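Local coordinates for protein mevalonate kinase (Staphylococcus aureus, PDB 2X7I) that probably phosphorylates mevalonate with ATP to give 5-phosphomevalonate, an early step of the mevalonate route to isoprenoids, as a member of the GHMP kinase family, at residues N75-L80 and D117-S122; V107-V112 and Q149-G154. One frame throughout, in Å; residues are numbered along the deposited sequence.

In the fold
Both contacts hang on helix 103-119, which interaction 1 uses at its C-terminal end and interaction 2 near its middle; their centres lie 16 Å apart. Interaction 1 ties that end to helix 70-80 about 26 Å from the centre of the chain, with buried phenylalanines beside a partly exposed leucine. Interaction 2, 11 Å from the centre, joins the same helix to helix 145-153 through three buried branched aliphatic residues. Neither has a hydrogen bond across it: aromatic edge-to-face packing serves the outer contact, methyl packing the inner one. The two meet directly, since Phe77 CB lies 3.9 Å from Phe111 CZ.

Interaction 1 of 2, residues N75-L80 and D117-S122; sequences NRFVEL and DFLGKS
Phe77 reaches from helix 70-80 to the last turn of helix 103-119, where its ring meets Phe118 and Leu119. Its CB rests against Phe111, and the side chain also touches Ser115 of the same helix. CG stands anti to the backbone N (chi1 167°), which carries the ring across the gap between the segments 75-80 and 117-122, whose closest CA atoms, those of Phe77 and Leu119, are 10.4 Å apart. Farther out, CE1 of Phe77 comes to 3.9 Å from CD1 of Leu119, the two side chains running past each other in opposite directions. At the tip, Phe77 CZ lies 3.6 Å from Phe118 CD2 and 4.0 Å from Phe118 CE2. CD2 of Phe118 sits in the plane of the Phe77 ring, at its edge. The rings form an offset edge-to-face pair, the edge of Phe77 toward the face of Phe118, with centroids 5.7 Å apart and planes at 74°. Leu87 of strand 87-93 touches both phenylalanines, while Ile43 and Ala45 of strand 29-45 pack on Phe118, so the aromatic pair joins helices to sheet. Just beyond it Gly120, with phi 77°, is the C-prime residue of a Schellman motif: Lys121 N turns back to Tyr116 O. The arrangement is helix-on-sheet packing in the N-terminal domain of a GHMP kinase, next to the Schellman motif that ends helix 103-119.

Interaction 2 of 2, residues V107-V112 and Q149-G154; sequences VAVAFV and QTIVSG
Val109 presents a single methyl, CG2, to two residues of helix 145-153, and has more surface buried here than either partner. CG2 of Val109 lies 4.0 Å from CG2 of Val152 and 4.1 Å from CG2 of Ile151, so it serves both neighbours at once. Its placement follows from the first torsion: with CG1 anti to the backbone N (chi1 172°), CG2 takes the place beside that nitrogen and opposite the carbonyl carbon. Ile151 answers with its CG2 branch, the one-carbon arm, whereas its longer arm starts beside the backbone N. Both partners meet Val109 at a slant. Of the two segments, Val109 and Val152 bring their CA atoms closest, 7.4 Å apart.

Ser11 of strand 6-16 touches both Val109 and Ile151, and Ile129 of helix 125-140 packs on Val152, so the methyl cluster lies among two further elements of the fold. At the end of helix 145-153, Ser153 bonds back within its own turn. Ser153 OG donates to Gln149 O at 2.6 Å, tilted 26° from the carbonyl plane, while Ser153 N reaches the same oxygen from the opposite face at 3.0 Å. That carbonyl is thus gripped by two donors of one residue, and Ser153 OG is also hydrogen-bonded to Lys155 N, where the chain leaves the helix. Between the segments themselves the contact is wholly apolar: cohesion comes from dispersion and the burial of methyl groups, and shape rather than hydrogen-bond direction sets how the two helices fit.

Interaction 1 of 2, residues N75-L80 and D117-S122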
loop_
_atom_site.group_PDB
_atom_site.type_symbol
_atom_site.label_atom_id
_atom_site.label_comp_id
_atom_site.label_asym_id
_atom_site.label_seq_id
_atom_site.Cartn_x
_atom_site.Cartn_y
_atom_site.Cartn_z
ATOM N N ASN A 75 23.415 3.841 5.521
ATOM C CA ASN A 75 24.821 3.666 5.196
ATOM C C ASN A 75 25.165 4.290 3.848
ATOM O O ASN A 75 26.120 5.045 3.742
ATOM C CB ASN A 75 25.201 2.183 5.196
ATOM C CG ASN A 75 25.343 1.610 6.594
ATOM O OD1 ASN A 75 25.371 2.345 7.592
ATOM N ND2 ASN A 75 25.429 0.288 6.677
ATOM N N ARG A 76 24.375 3.980 2.829
ATOM C CA ARG A 76 24.574 4.545 1.495
ATOM C C ARG A 76 24.496 6.064 1.498
ATOM O O ARG A 76 25.298 6.730 0.857
ATOM C CB ARG A 76 23.534 3.998 0.508
ATOM C CG ARG A 76 23.847 4.328 -0.947
ATOM C CD ARG A 76 22.689 3.941 -1.870
ATOM N NE ARG A 76 22.865 4.371 -3.264
ATOM C CZ ARG A 76 23.650 3.766 -4.160
ATOM N NH1 ARG A 76 24.385 2.698 -3.822
ATOM N NH2 ARG A 76 23.704 4.241 -5.408
ATOM N N PHE A 77 23.515 6.603 2.208
ATOM C CA PHE A 77 23.311 8.036 2.257
ATOM C C PHE A 77 24.488 8.748 2.925
ATOM O O PHE A 77 24.900 9.819 2.492
ATOM C CB PHE A 77 22.001 8.334 2.991
ATOM C CG PHE A 77 21.829 9.771 3.370
ATOM C CD1 PHE A 77 21.382 10.697 2.436
ATOM C CD2 PHE A 77 22.091 10.194 4.663
ATOM C CE1 PHE A 77 21.208 12.023 2.782
ATOM C CE2 PHE A 77 21.919 11.514 5.012
ATOM C CZ PHE A 77 21.480 12.433 4.064
ATOM N N VAL A 78 25.028 8.135 3.971
ATOM C CA VAL A 78 26.147 8.684 4.718
ATOM C C VAL A 78 27.466 8.649 3.928
ATOM O O VAL A 78 28.284 9.560 4.050
ATOM C CB VAL A 78 26.291 7.938 6.067
ATOM C CG1 VAL A 78 27.661 8.178 6.704
ATOM C CG2 VAL A 78 25.159 8.355 7.008
ATOM N N GLU A 79 27.654 7.619 3.103
ATOM C CA GLU A 79 28.889 7.465 2.323
ATOM C C GLU A 79 28.874 8.250 1.005
ATOM O O GLU A 79 29.853 8.907 0.657
ATOM C CB GLU A 79 29.189 5.978 2.069
ATOM C CG GLU A 79 29.747 5.237 3.294
ATOM C CD GLU A 79 31.047 5.854 3.835
ATOM O OE1 GLU A 79 31.288 5.784 5.064
ATOM O OE2 GLU A 79 31.831 6.414 3.031
ATOM N N LEU A 80 27.766 8.188 0.280
ATOM C CA LEU A 80 27.612 8.956 -0.965
ATOM C C LEU A 80 27.854 10.462 -0.743
ATOM O O LEU A 80 28.470 11.134 -1.580
ATOM C CB LEU A 80 26.206 8.738 -1.550
ATOM C CG LEU A 80 25.966 8.981 -3.046
ATOM C CD1 LEU A 80 26.284 7.714 -3.849
ATOM C CD2 LEU A 80 24.519 9.428 -3.321
ATOM N N ASP A 117 15.697 16.855 1.476
ATOM C CA ASP A 117 15.360 17.959 2.368
ATOM C C ASP A 117 16.533 18.290 3.308
ATOM O O ASP A 117 16.844 19.450 3.530
ATOM C CB ASP A 117 14.097 17.617 3.170
ATOM C CG ASP A 117 13.544 18.808 3.923
ATOM O OD1 ASP A 117 13.556 19.916 3.353
ATOM O OD2 ASP A 117 13.082 18.633 5.073
ATOM N N PHE A 118 17.180 17.251 3.829
ATOM C CA PHE A 118 18.379 17.362 4.661
ATOM C C PHE A 118 19.544 18.052 3.940
ATOM O O PHE A 118 20.170 18.967 4.480
ATOM C CB PHE A 118 18.790 15.952 5.098
ATOM C CG PHE A 118 19.982 15.895 6.010
ATOM C CD1 PHE A 118 19.817 15.905 7.382
ATOM C CD2 PHE A 118 21.264 15.758 5.492
ATOM C CE1 PHE A 118 20.899 15.798 8.224
ATOM C CE2 PHE A 118 22.363 15.661 6.336
ATOM C CZ PHE A 118 22.176 15.681 7.707
ATOM N N LEU A 119 19.828 17.609 2.721
ATOM C CA LEU A 119 20.909 18.190 1.921
ATOM C C LEU A 119 20.554 19.562 1.341
ATOM O O LEU A 119 21.426 20.255 0.813
ATOM C CB LEU A 119 21.311 17.230 0.803
ATOM C CG LEU A 119 21.910 15.909 1.296
ATOM C CD1 LEU A 119 21.916 14.861 0.180
ATOM C CD2 LEU A 119 23.317 16.130 1.874
ATOM N N GLY A 120 19.286 19.956 1.454
ATOM C CA GLY A 120 18.820 21.235 0.930
ATOM C C GLY A 120 18.640 21.196 -0.572
ATOM O O GLY A 120 18.642 22.236 -1.218
ATOM N N LYS A 121 18.448 19.997 -1.125
ATOM C CA LYS A 121 18.444 19.795 -2.580
ATOM C C LYS A 121 17.039 19.740 -3.163
ATOM O O LYS A 121 16.128 19.148 -2.576
ATOM C CB LYS A 121 19.185 18.506 -2.950
ATOM C CG LYS A 121 20.697 18.601 -2.844
ATOM C CD LYS A 121 21.372 17.263 -3.136
ATOM C CE LYS A 121 21.296 16.894 -4.613
ATOM N NZ LYS A 121 22.123 15.694 -4.928
ATOM N N SER A 122 16.880 20.343 -4.335
ATOM C CA SER A 122 15.613 20.297 -5.050
ATOM C C SER A 122 15.350 18.883 -5.581
ATOM O O SER A 122 16.267 18.212 -6.051
ATOM C CB SER A 122 15.602 21.323 -6.186
ATOM O OG SER A 122 16.892 21.468 -6.768
#

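Interaction 2 of 2, residues V107-V112 and Q149-G154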
loop_
_atom_site.group_PDB
_atom_site.type_symbol
_atom_site.label_atom_id
_atom_site.label_comp_id
_atom_site.label_asym_id
_atom_site.label_seq_id
_atom_site.Cartn_x
_atom_site.Cartn_y
_atom_site.Cartn_z
ATOM N N VAL A 107 8.530 3.580 2.517
ATOM C CA VAL A 107 9.777 3.864 3.215
ATOM C C VAL A 107 10.780 4.522 2.262
ATOM O O VAL A 107 11.419 5.527 2.612
ATOM C CB VAL A 107 10.383 2.569 3.857
ATOM C CG1 VAL A 107 11.806 2.791 4.333
ATOM C CG2 VAL A 107 9.523 2.107 5.040
ATOM N N ALA A 108 10.886 3.986 1.050
ATOM C CA ALA A 108 11.862 4.485 0.087
ATOM C C ALA A 108 11.541 5.903 -0.379
ATOM O O ALA A 108 12.436 6.726 -0.486
ATOM C CB ALA A 108 11.984 3.549 -1.094
ATOM N N VAL A 109 10.275 6.179 -0.663
ATOM C CA VAL A 109 9.847 7.524 -1.063
ATOM C C VAL A 109 10.047 8.534 0.088
ATOM O O VAL A 109 10.528 9.646 -0.141
ATOM C CB VAL A 109 8.382 7.523 -1.547
ATOM C CG1 VAL A 109 7.861 8.951 -1.773
ATOM C CG2 VAL A 109 8.263 6.696 -2.835
ATOM N N ALA A 110 9.690 8.129 1.309
ATOM C CA ALA A 110 9.865 8.949 2.497
ATOM C C ALA A 110 11.341 9.212 2.776
ATOM O O ALA A 110 11.741 10.349 3.057
ATOM C CB ALA A 110 9.223 8.284 3.684
ATOM N N PHE A 111 12.154 8.166 2.695
ATOM C CA PHE A 111 13.575 8.308 2.972
ATOM C C PHE A 111 14.282 9.228 1.963
ATOM O O PHE A 111 15.142 10.037 2.349
ATOM C CB PHE A 111 14.281 6.958 3.022
ATOM C CG PHE A 111 15.717 7.070 3.383
ATOM C CD1 PHE A 111 16.101 7.165 4.708
ATOM C CD2 PHE A 111 16.683 7.150 2.405
ATOM C CE1 PHE A 111 17.437 7.316 5.049
ATOM C CE2 PHE A 111 18.013 7.301 2.740
ATOM C CZ PHE A 111 18.393 7.381 4.059
ATOM N N VAL A 112 13.930 9.094 0.685
ATOM C CA VAL A 112 14.540 9.913 -0.362
ATOM C C VAL A 112 14.138 11.376 -0.206
ATOM O O VAL A 112 14.974 12.255 -0.323
ATOM C CB VAL A 112 14.169 9.436 -1.774
ATOM C CG1 VAL A 112 14.594 10.489 -2.812
ATOM C CG2 VAL A 112 14.817 8.091 -2.067
ATOM N N GLN A 149 5.287 4.696 -8.692
ATOM C CA GLN A 149 4.612 5.665 -9.546
ATOM C C GLN A 149 3.256 6.088 -8.962
ATOM O O GLN A 149 2.924 7.267 -8.964
ATOM C CB GLN A 149 4.461 5.119 -10.973
ATOM C CG GLN A 149 3.633 5.997 -11.918
ATOM C CD GLN A 149 4.190 7.404 -12.108
ATOM O OE1 GLN A 149 5.320 7.694 -11.718
ATOM N NE2 GLN A 149 3.392 8.284 -12.730
ATOM N N THR A 150 2.484 5.138 -8.444
ATOM C CA THR A 150 1.195 5.467 -7.824
ATOM C C THR A 150 1.402 6.387 -6.627
ATOM O O THR A 150 0.726 7.402 -6.498
ATOM C CB THR A 150 0.443 4.198 -7.371
ATOM O OG1 THR A 150 0.286 3.307 -8.485
ATOM C CG2 THR A 150 -0.918 4.552 -6.799
ATOM N N ILE A 151 2.352 6.035 -5.769
ATOM C CA ILE A 151 2.661 6.819 -4.576
ATOM C C ILE A 151 3.167 8.233 -4.899
ATOM O O ILE A 151 2.623 9.209 -4.394
ATOM C CB ILE A 151 3.691 6.090 -3.679
ATOM C CG1 ILE A 151 3.045 4.872 -3.016
ATOM C CG2 ILE A 151 4.212 7.008 -2.582
ATOM C CD1 ILE A 151 4.049 3.982 -2.342
ATOM N N VAL A 152 4.188 8.339 -5.744
ATOM C CA VAL A 152 4.790 9.628 -6.086
ATOM C C VAL A 152 3.817 10.565 -6.804
ATOM O O VAL A 152 3.641 11.714 -6.392
ATOM C CB VAL A 152 6.058 9.449 -6.936
ATOM C CG1 VAL A 152 6.544 10.785 -7.461
ATOM C CG2 VAL A 152 7.133 8.794 -6.103
ATOM N N SER A 153 3.176 10.065 -7.856
ATOM C CA SER A 153 2.183 10.844 -8.609
ATOM C C SER A 153 0.934 11.198 -7.797
ATOM O O SER A 153 0.276 12.186 -8.078
ATOM C CB SER A 153 1.748 10.085 -9.863
ATOM O OG SER A 153 1.017 8.900 -9.530
ATOM N N GLY A 154 0.594 10.383 -6.806
ATOM C CA GLY A 154 -0.669 10.547 -6.079
ATOM C C GLY A 154 -1.891 10.265 -6.951
ATOM O O GLY A 154 -2.999 10.742 -6.666
#